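Local coordinates for protein polyprenyl synthetase (Nonlabens dokdonensis, PDB 6KD7) that probably joins isoprenyl diphosphate units in a magnesium-dependent reaction to make geranylgeranyl pyrophosphate, at residues D122-K125 with F126-N130; A248-L251 with K252-A256; G283-A286 with T287-I291. All coordinates share one frame; numbering follows the deposited sequence. Where two conformers were deposited one is given.

Interaction 1 of 3, residues D122-K125 with F126-N130; sequences DKDK and FYQLN
The carbonyl oxygen of Lys125 is gripped twice from the next turn: Leu129 N bonds to it nearly end-on at 2.8 Å, while Gln128 N adds a weak, strongly bent bond. Leu129 also lays its own side chain over this acceptor, with CG 3.2 Å from Lys125 O. One turn earlier, Asp122 O takes an equally straight bond from Phe126 N, 2.8 Å long, and Phe126 CB rests against the same oxygen. The two bonds in between are slacker: Tyr127 N sits well above the carbonyl plane of Lys123, and Gln128 N approaches Asp124 O from a tilted direction.

Asp122 is the N-cap of helix 123-150, its OD1 receiving Lys125 N at 2.9 Å in an N-H...O angle of 158°. This carboxylate answers an amide that has no helical carbonyl before it, and its negative charge probably suits the positive end of the helix dipole. In this all-helical isoprenoid synthase fold the helix start lies at a subunit interface, where Tyr127 OH bonds to Glu119 O of the second subunit, the Tyr127 ring meets Phe126 of that subunit edge-to-face, and Lys123 makes a cation-pi contact with Tyr127 of the second subunit.

On another side of the helix, Gln128 packs its aliphatic part on Asp124, CG lying 3.5 Å from Asp124 O. Were Gln128 replaced by an alanine, the CG that lies over Asp124 O would be gone, and the helix would probably be left with a gap beside Ile182 of helix 158-183. With chi1 at -78° the Lys125 chain leaves opposite its own carbonyl carbon and runs out extended, carrying NZ to a hydrogen bond with Ile183 O.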
loop_
_atom_site.group_PDB
_atom_site.type_symbol
_atom_site.label_atom_id
_atom_site.label_comp_id
_atom_site.label_asym_id
_atom_site.label_seq_id
_atom_site.Cartn_x
_atom_site.Cartn_y
_atom_site.Cartn_z
ATOM N N ASP A 122 -19.211 -46.892 -18.859
ATOM C CA ASP A 122 -18.860 -47.638 -20.095
ATOM C C ASP A 122 -18.408 -46.592 -21.122
ATOM O O ASP A 122 -18.758 -45.409 -20.947
ATOM C CB ASP A 122 -20.004 -48.559 -20.560
ATOM C CG ASP A 122 -21.235 -47.875 -21.120
ATOM O OD1 ASP A 122 -21.122 -46.920 -21.922
ATOM O OD2 ASP A 122 -22.329 -48.322 -20.776
ATOM N N LYS A 123 -17.693 -47.030 -22.159
ATOM C CA LYS A 123 -16.966 -46.178 -23.122
ATOM C C LYS A 123 -17.972 -45.304 -23.833
ATOM O O LYS A 123 -17.646 -44.179 -24.224
ATOM C CB LYS A 123 -16.131 -47.044 -24.073
ATOM C CG LYS A 123 -14.821 -47.524 -23.447
ATOM C CD LYS A 123 -14.110 -48.690 -24.156
ATOM C CE LYS A 123 -12.892 -49.212 -23.401
ATOM N NZ LYS A 123 -13.003 -49.086 -21.919
ATOM N N ASP A 124 -19.170 -45.803 -24.040
ATOM C CA ASP A 124 -20.169 -45.019 -24.800
ATOM C C ASP A 124 -20.686 -43.855 -23.909
ATOM O O ASP A 124 -20.885 -42.737 -24.381
ATOM C CB ASP A 124 -21.281 -45.929 -25.314
ATOM C CG ASP A 124 -22.024 -45.199 -26.416
ATOM O OD1 ASP A 124 -21.473 -45.112 -27.564
ATOM O OD2 ASP A 124 -23.101 -44.656 -26.115
ATOM N N LYS A 125 -20.976 -44.123 -22.648
ATOM C CA LYS A 125 -21.541 -43.082 -21.771
ATOM C C LYS A 125 -20.410 -42.109 -21.383
ATOM O O LYS A 125 -20.642 -40.902 -21.386
ATOM C CB LYS A 125 -22.180 -43.795 -20.591
ATOM C CG LYS A 125 -23.525 -44.404 -20.924
ATOM C CD LYS A 125 -23.950 -45.318 -19.821
ATOM C CE LYS A 125 -25.218 -46.054 -20.219
ATOM N NZ LYS A 125 -25.637 -46.829 -19.049
ATOM N N PHE A 126 -19.251 -42.656 -21.046
ATOM C CA PHE A 126 -18.007 -41.893 -20.812
ATOM C C PHE A 126 -17.839 -40.835 -21.889
ATOM O O PHE A 126 -17.729 -39.657 -21.551
ATOM C CB PHE A 126 -16.784 -42.784 -20.809
ATOM C CG PHE A 126 -15.533 -42.028 -20.464
ATOM C CD1 PHE A 126 -15.154 -41.857 -19.133
ATOM C CD2 PHE A 126 -14.764 -41.477 -21.480
ATOM C CE1 PHE A 126 -13.978 -41.191 -18.828
ATOM C CE2 PHE A 126 -13.585 -40.813 -21.163
ATOM C CZ PHE A 126 -13.192 -40.671 -19.847
ATOM N N TYR A 127 -17.945 -41.226 -23.148
ATOM C CA TYR A 127 -17.791 -40.290 -24.270
ATOM C C TYR A 127 -18.880 -39.225 -24.189
ATOM O O TYR A 127 -18.659 -38.040 -24.481
ATOM C CB TYR A 127 -17.738 -40.998 -25.633
ATOM C CG TYR A 127 -17.523 -40.057 -26.782
ATOM C CD1 TYR A 127 -16.245 -39.721 -27.187
ATOM C CD2 TYR A 127 -18.581 -39.451 -27.415
ATOM C CE1 TYR A 127 -16.023 -38.838 -28.226
ATOM C CE2 TYR A 127 -18.380 -38.553 -28.444
ATOM C CZ TYR A 127 -17.092 -38.253 -28.844
ATOM O OH TYR A 127 -16.900 -37.349 -29.833
ATOM N N GLN A 128 -20.099 -39.620 -23.927
ATOM C CA GLN A 128 -21.228 -38.669 -24.063
ATOM C C GLN A 128 -21.166 -37.662 -22.890
ATOM O O GLN A 128 -21.527 -36.491 -23.085
ATOM C CB GLN A 128 -22.530 -39.481 -24.093
ATOM C CG GLN A 128 -22.878 -40.079 -25.455
ATOM C CD GLN A 128 -24.237 -40.739 -25.337
ATOM O OE1 GLN A 128 -24.367 -41.828 -24.789
ATOM N NE2 GLN A 128 -25.269 -39.995 -25.677
ATOM N N LEU A 129 -20.848 -38.173 -21.705
ATOM C CA LEU A 129 -20.742 -37.422 -20.431
ATOM C C LEU A 129 -19.646 -36.357 -20.628
ATOM O O LEU A 129 -19.962 -35.162 -20.446
ATOM C CB LEU A 129 -20.424 -38.392 -19.293
ATOM C CG LEU A 129 -21.590 -39.277 -18.829
ATOM C CD1 LEU A 129 -21.137 -40.223 -17.740
ATOM C CD2 LEU A 129 -22.811 -38.452 -18.370
ATOM N N ASN A 130 -18.450 -36.779 -21.067
ATOM C CA ASN A 130 -17.285 -35.871 -21.237
ATOM C C ASN A 130 -17.679 -34.782 -22.205
ATOM O O ASN A 130 -17.448 -33.598 -21.943
ATOM C CB ASN A 130 -16.013 -36.552 -21.716
ATOM C CG ASN A 130 -15.266 -37.109 -20.552
ATOM O OD1 ASN A 130 -15.528 -38.247 -20.137
ATOM N ND2 ASN A 130 -14.320 -36.338 -20.033
#

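Interaction 2 of 3, residues A248-L251 with K252-A256; sequences ATEL and KEWFA
Glu250 and Trp254 run side by side along one flank of the helix, and in the conformer described, one of two modelled for Glu250, its OE1 accepts from Trp254 NE1 at 3.1 Å. The bond uses the anti lone pair of OE1 and bends to 143° at the hydrogen; with a second conformer present it is probably only part-time. The carboxylate and indole planes are 39° apart. The indole also leans on the backbone, where Trp254 CD1 comes within 2.9 Å of Glu250 O. A chi1 of -161° sends the extended Glu250 chain along the helix toward the indole.

Next round the helix, Thr249 CG2 lies 3.7 Å from Glu253 OE1, and Lys252 lays CG over Ala248 O at 3.2 Å. Beneath these side chains run the backbone bonds, straight from Lys252 N to Ala248 O but weak from Glu253 N to Thr249 O; the bond from Phe255 N to Leu251 O lies in the carbonyl plane.

Farther out, Leu251 and Trp254 both press on Val274 of helix 264-281, Phe255 stacks on Tyr238, and Trp254 meets Phe221 of the third subunit edge-to-face. The whole is an i to i+4 Glu-Trp pairing on a short peripheral alpha-helix, 248-254, that packs on helix 264-281 and touches a neighbouring subunit through its tryptophan.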
loop_
_atom_site.group_PDB
_atom_site.type_symbol
_atom_site.label_atom_id
_atom_site.label_comp_id
_atom_site.label_asym_id
_atom_site.label_seq_id
_atom_site.Cartn_x
_atom_site.Cartn_y
_atom_site.Cartn_z
ATOM N N ALA A 248 -35.271 6.549 -15.874
ATOM C CA ALA A 248 -34.022 6.047 -16.493
ATOM C C ALA A 248 -32.835 6.932 -16.107
ATOM O O ALA A 248 -31.807 6.397 -15.688
ATOM C CB ALA A 248 -34.158 5.982 -17.995
ATOM N N THR A 249 -32.962 8.245 -16.262
ATOM C CA THR A 249 -31.842 9.189 -16.027
ATOM C C THR A 249 -31.394 9.101 -14.569
ATOM O O THR A 249 -30.191 8.948 -14.350
ATOM C CB THR A 249 -32.181 10.628 -16.407
ATOM O OG1 THR A 249 -32.074 10.676 -17.823
ATOM C CG2 THR A 249 -31.202 11.635 -15.851
ATOM N N GLU A 250 -32.298 9.158 -13.576
ATOM C CA GLU A 250 -31.855 9.138 -12.148
ATOM C C GLU A 250 -31.482 7.704 -11.713
ATOM O O GLU A 250 -30.754 7.588 -10.694
ATOM C CB GLU A 250 -32.837 9.795 -11.155
ATOM C CG GLU A 250 -32.164 10.179 -9.819
ATOM C CD GLU A 250 -33.085 10.677 -8.716
ATOM O OE1 GLU A 250 -32.985 10.183 -7.544
ATOM O OE2 GLU A 250 -33.929 11.536 -9.047
ATOM N N LEU A 251 -31.923 6.650 -12.418
ATOM C CA LEU A 251 -31.363 5.289 -12.170
ATOM C C LEU A 251 -29.923 5.230 -12.678
ATOM O O LEU A 251 -29.074 4.787 -11.936
ATOM C CB LEU A 251 -32.202 4.190 -12.818
ATOM C CG LEU A 251 -33.247 3.577 -11.901
ATOM C CD1 LEU A 251 -34.132 2.638 -12.690
ATOM C CD2 LEU A 251 -32.603 2.867 -10.730
ATOM N N LYS A 252 -29.674 5.707 -13.884
ATOM C CA LYS A 252 -28.301 5.709 -14.437
ATOM C C LYS A 252 -27.381 6.546 -13.542
ATOM O O LYS A 252 -26.211 6.155 -13.403
ATOM C CB LYS A 252 -28.311 6.165 -15.884
ATOM C CG LYS A 252 -29.064 5.216 -16.799
ATOM C CD LYS A 252 -29.024 5.614 -18.240
ATOM C CE LYS A 252 -30.085 4.901 -19.043
ATOM N NZ LYS A 252 -29.834 5.089 -20.488
ATOM N N GLU A 253 -27.903 7.569 -12.869
ATOM C CA GLU A 253 -27.050 8.457 -12.042
ATOM C C GLU A 253 -26.751 7.722 -10.751
ATOM O O GLU A 253 -25.575 7.729 -10.333
ATOM C CB GLU A 253 -27.674 9.846 -11.881
ATOM C CG GLU A 253 -27.355 10.767 -13.066
ATOM C CD GLU A 253 -28.261 11.986 -13.187
ATOM O OE1 GLU A 253 -28.118 12.746 -14.186
ATOM O OE2 GLU A 253 -29.118 12.174 -12.282
ATOM N N TRP A 254 -27.724 7.019 -10.174
ATOM C CA TRP A 254 -27.414 6.198 -8.977
ATOM C C TRP A 254 -26.361 5.152 -9.345
ATOM O O TRP A 254 -25.487 4.888 -8.539
ATOM C CB TRP A 254 -28.689 5.547 -8.444
ATOM C CG TRP A 254 -29.488 6.465 -7.575
ATOM C CD1 TRP A 254 -30.676 7.051 -7.882
ATOM C CD2 TRP A 254 -29.130 6.942 -6.260
ATOM N NE1 TRP A 254 -31.105 7.823 -6.834
ATOM C CE2 TRP A 254 -30.174 7.788 -5.832
ATOM C CE3 TRP A 254 -28.027 6.759 -5.414
ATOM C CZ2 TRP A 254 -30.166 8.413 -4.588
ATOM C CZ3 TRP A 254 -28.014 7.379 -4.180
ATOM C CH2 TRP A 254 -29.072 8.200 -3.777
ATOM N N PHE A 255 -26.446 4.585 -10.549
ATOM C CA PHE A 255 -25.588 3.444 -10.975
ATOM C C PHE A 255 -24.215 3.966 -11.394
ATOM O O PHE A 255 -23.364 3.143 -11.730
ATOM C CB PHE A 255 -26.278 2.598 -12.051
ATOM C CG PHE A 255 -26.999 1.398 -11.477
ATOM C CD1 PHE A 255 -28.025 1.563 -10.550
ATOM C CD2 PHE A 255 -26.604 0.100 -11.791
ATOM C CE1 PHE A 255 -28.647 0.463 -9.967
ATOM C CE2 PHE A 255 -27.216 -1.000 -11.198
ATOM C CZ PHE A 255 -28.231 -0.821 -10.283
ATOM N N ALA A 256 -24.013 5.290 -11.365
ATOM C CA ALA A 256 -22.699 5.928 -11.633
ATOM C C ALA A 256 -21.903 6.103 -10.336
ATOM O O ALA A 256 -20.694 6.332 -10.446
ATOM C CB ALA A 256 -22.892 7.256 -12.341
#

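Interaction 3 of 3, residues G283-A286 with T287-I291; sequences GAKA and TLDAI
Thr287 clasps Gly283 O with two donors, its backbone N at 3.0 Å and its hydroxyl OG1 at 2.9 Å, and they arrive from opposite faces of the carbonyl plane. A chi1 of -64° turns the hydroxyl back over the preceding turn. Both residues are buried, and the hydroxyl finds its acceptor in Gly283 O. Thr287 N also makes a weak hydrogen bond to Ala284 O, while Thr287 CB sits 3.4 Å from that oxygen; Leu288 N makes the straighter bond to Ala284 O, at 169°. This is the compact side: Thr287 packs on Tyr236 and Leu237 of helix 236-241 and on Tyr211 of helix 188-215, and Ala290 fits against Tyr236 and Leu207.

The other flank is looser and turned to solvent. Lys285 and Asp289, one turn apart, carry opposite charges, yet Lys285 NZ remains 5.1 Å from Asp289 OD2, too far for a salt bridge. What touches is the methylene chain of the lysine against a carboxylate oxygen: CG and CE of Lys285 both lie 3.8 Å from Asp289 OD2. The extended lysine chain carries its ammonium past the carboxylate, so any attraction between the charges is probably weak. The aspartate meanwhile folds back on the backbone, its CG 3.3 Å from Lys285 O, whose bonded partner is Asp289 N at 2.8 Å.

Just before this turn Ser281 OG hydrogen-bonds Gly283 N, where helix 264-281 gives way to helix 283-303. The arrangement is the familiar intrahelical threonine motif, a hydroxyl returned to the carbonyl four residues earlier, here in the first turns of an alpha-helix packed into an all-helical isoprenoid synthase fold.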
loop_
_atom_site.group_PDB
_atom_site.type_symbol
_atom_site.label_atom_id
_atom_site.label_comp_id
_atom_site.label_asym_id
_atom_site.label_seq_id
_atom_site.Cartn_x
_atom_site.Cartn_y
_atom_site.Cartn_z
ATOM N N GLY A 283 -40.117 -2.240 -13.443
ATOM C CA GLY A 283 -38.990 -3.179 -13.553
ATOM C C GLY A 283 -39.176 -4.391 -12.658
ATOM O O GLY A 283 -38.875 -5.506 -13.123
ATOM N N ALA A 284 -39.613 -4.195 -11.418
ATOM C CA ALA A 284 -39.827 -5.300 -10.458
ATOM C C ALA A 284 -40.907 -6.253 -11.007
ATOM O O ALA A 284 -40.669 -7.459 -11.098
ATOM C CB ALA A 284 -40.219 -4.747 -9.122
ATOM N N LYS A 285 -42.035 -5.695 -11.434
ATOM C CA LYS A 285 -43.131 -6.522 -11.992
ATOM C C LYS A 285 -42.644 -7.231 -13.257
ATOM O O LYS A 285 -42.955 -8.402 -13.410
ATOM C CB LYS A 285 -44.343 -5.650 -12.324
ATOM C CG LYS A 285 -45.381 -6.315 -13.213
ATOM C CD LYS A 285 -46.542 -5.429 -13.581
ATOM C CE LYS A 285 -47.466 -6.052 -14.608
ATOM N NZ LYS A 285 -48.766 -5.343 -14.683
ATOM N N ALA A 286 -41.875 -6.545 -14.101
ATOM C CA ALA A 286 -41.420 -7.133 -15.374
ATOM C C ALA A 286 -40.483 -8.312 -15.067
ATOM O O ALA A 286 -40.501 -9.281 -15.851
ATOM C CB ALA A 286 -40.781 -6.106 -16.275
ATOM N N THR A 287 -39.791 -8.259 -13.928
ATOM C CA THR A 287 -38.869 -9.318 -13.476
ATOM C C THR A 287 -39.694 -10.514 -12.987
ATOM O O THR A 287 -39.418 -11.640 -13.416
ATOM C CB THR A 287 -37.855 -8.796 -12.447
ATOM O OG1 THR A 287 -37.060 -7.816 -13.118
ATOM C CG2 THR A 287 -36.974 -9.904 -11.921
ATOM N N LEU A 288 -40.679 -10.276 -12.140
ATOM C CA LEU A 288 -41.616 -11.336 -11.694
ATOM C C LEU A 288 -42.309 -11.953 -12.914
ATOM O O LEU A 288 -42.434 -13.178 -12.931
ATOM C CB LEU A 288 -42.612 -10.714 -10.730
ATOM C CG LEU A 288 -42.012 -10.279 -9.403
ATOM C CD1 LEU A 288 -43.098 -9.659 -8.545
ATOM C CD2 LEU A 288 -41.344 -11.425 -8.668
ATOM N N ASP A 289 -42.670 -11.165 -13.923
ATOM C CA ASP A 289 -43.306 -11.704 -15.149
ATOM C C ASP A 289 -42.322 -12.632 -15.874
ATOM O O ASP A 289 -42.732 -13.706 -16.330
ATOM C CB ASP A 289 -43.812 -10.608 -16.097
ATOM C CG ASP A 289 -45.011 -9.853 -15.534
ATOM O OD1 ASP A 289 -45.574 -10.281 -14.454
ATOM O OD2 ASP A 289 -45.314 -8.783 -16.111
ATOM N N ALA A 290 -41.067 -12.233 -16.007
ATOM C CA ALA A 290 -40.088 -13.046 -16.747
ATOM C C ALA A 290 -39.850 -14.355 -15.976
ATOM O O ALA A 290 -39.706 -15.392 -16.634
ATOM C CB ALA A 290 -38.828 -12.254 -16.984
ATOM N N ILE A 291 -39.827 -14.331 -14.644
ATOM C CA ILE A 291 -39.624 -15.561 -13.824
ATOM C C ILE A 291 -40.801 -16.518 -14.057
ATOM O O ILE A 291 -40.575 -17.760 -14.232
ATOM C CB ILE A 291 -39.497 -15.213 -12.346
ATOM C CG1 ILE A 291 -38.217 -14.420 -12.064
ATOM C CG2 ILE A 291 -39.546 -16.460 -11.494
ATOM C CD1 ILE A 291 -38.250 -13.720 -10.739
#

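Each interaction joins consecutive turns of one helix, at the starts of helices 123-150 and 283-303 and along the whole of short helix 248-254. Interaction 1 lies at the second-subunit interface, on the opposite side of the chain's centre from the other two; its centre is about 50 Å from that of interaction 2 and about 40 Å from that of interaction 3. Interactions 2 and 3 are closer, with centres about 20 Å apart and nearest atoms about 8 Å apart, and both pack against helix 236-241. Neither forms the pyrophosphate pocket of Arg43, His72, Leu76, Arg88 and Phe205, but the side chains of Phe255 and Thr287 each lie about 13 Å from a bound magnesium ion.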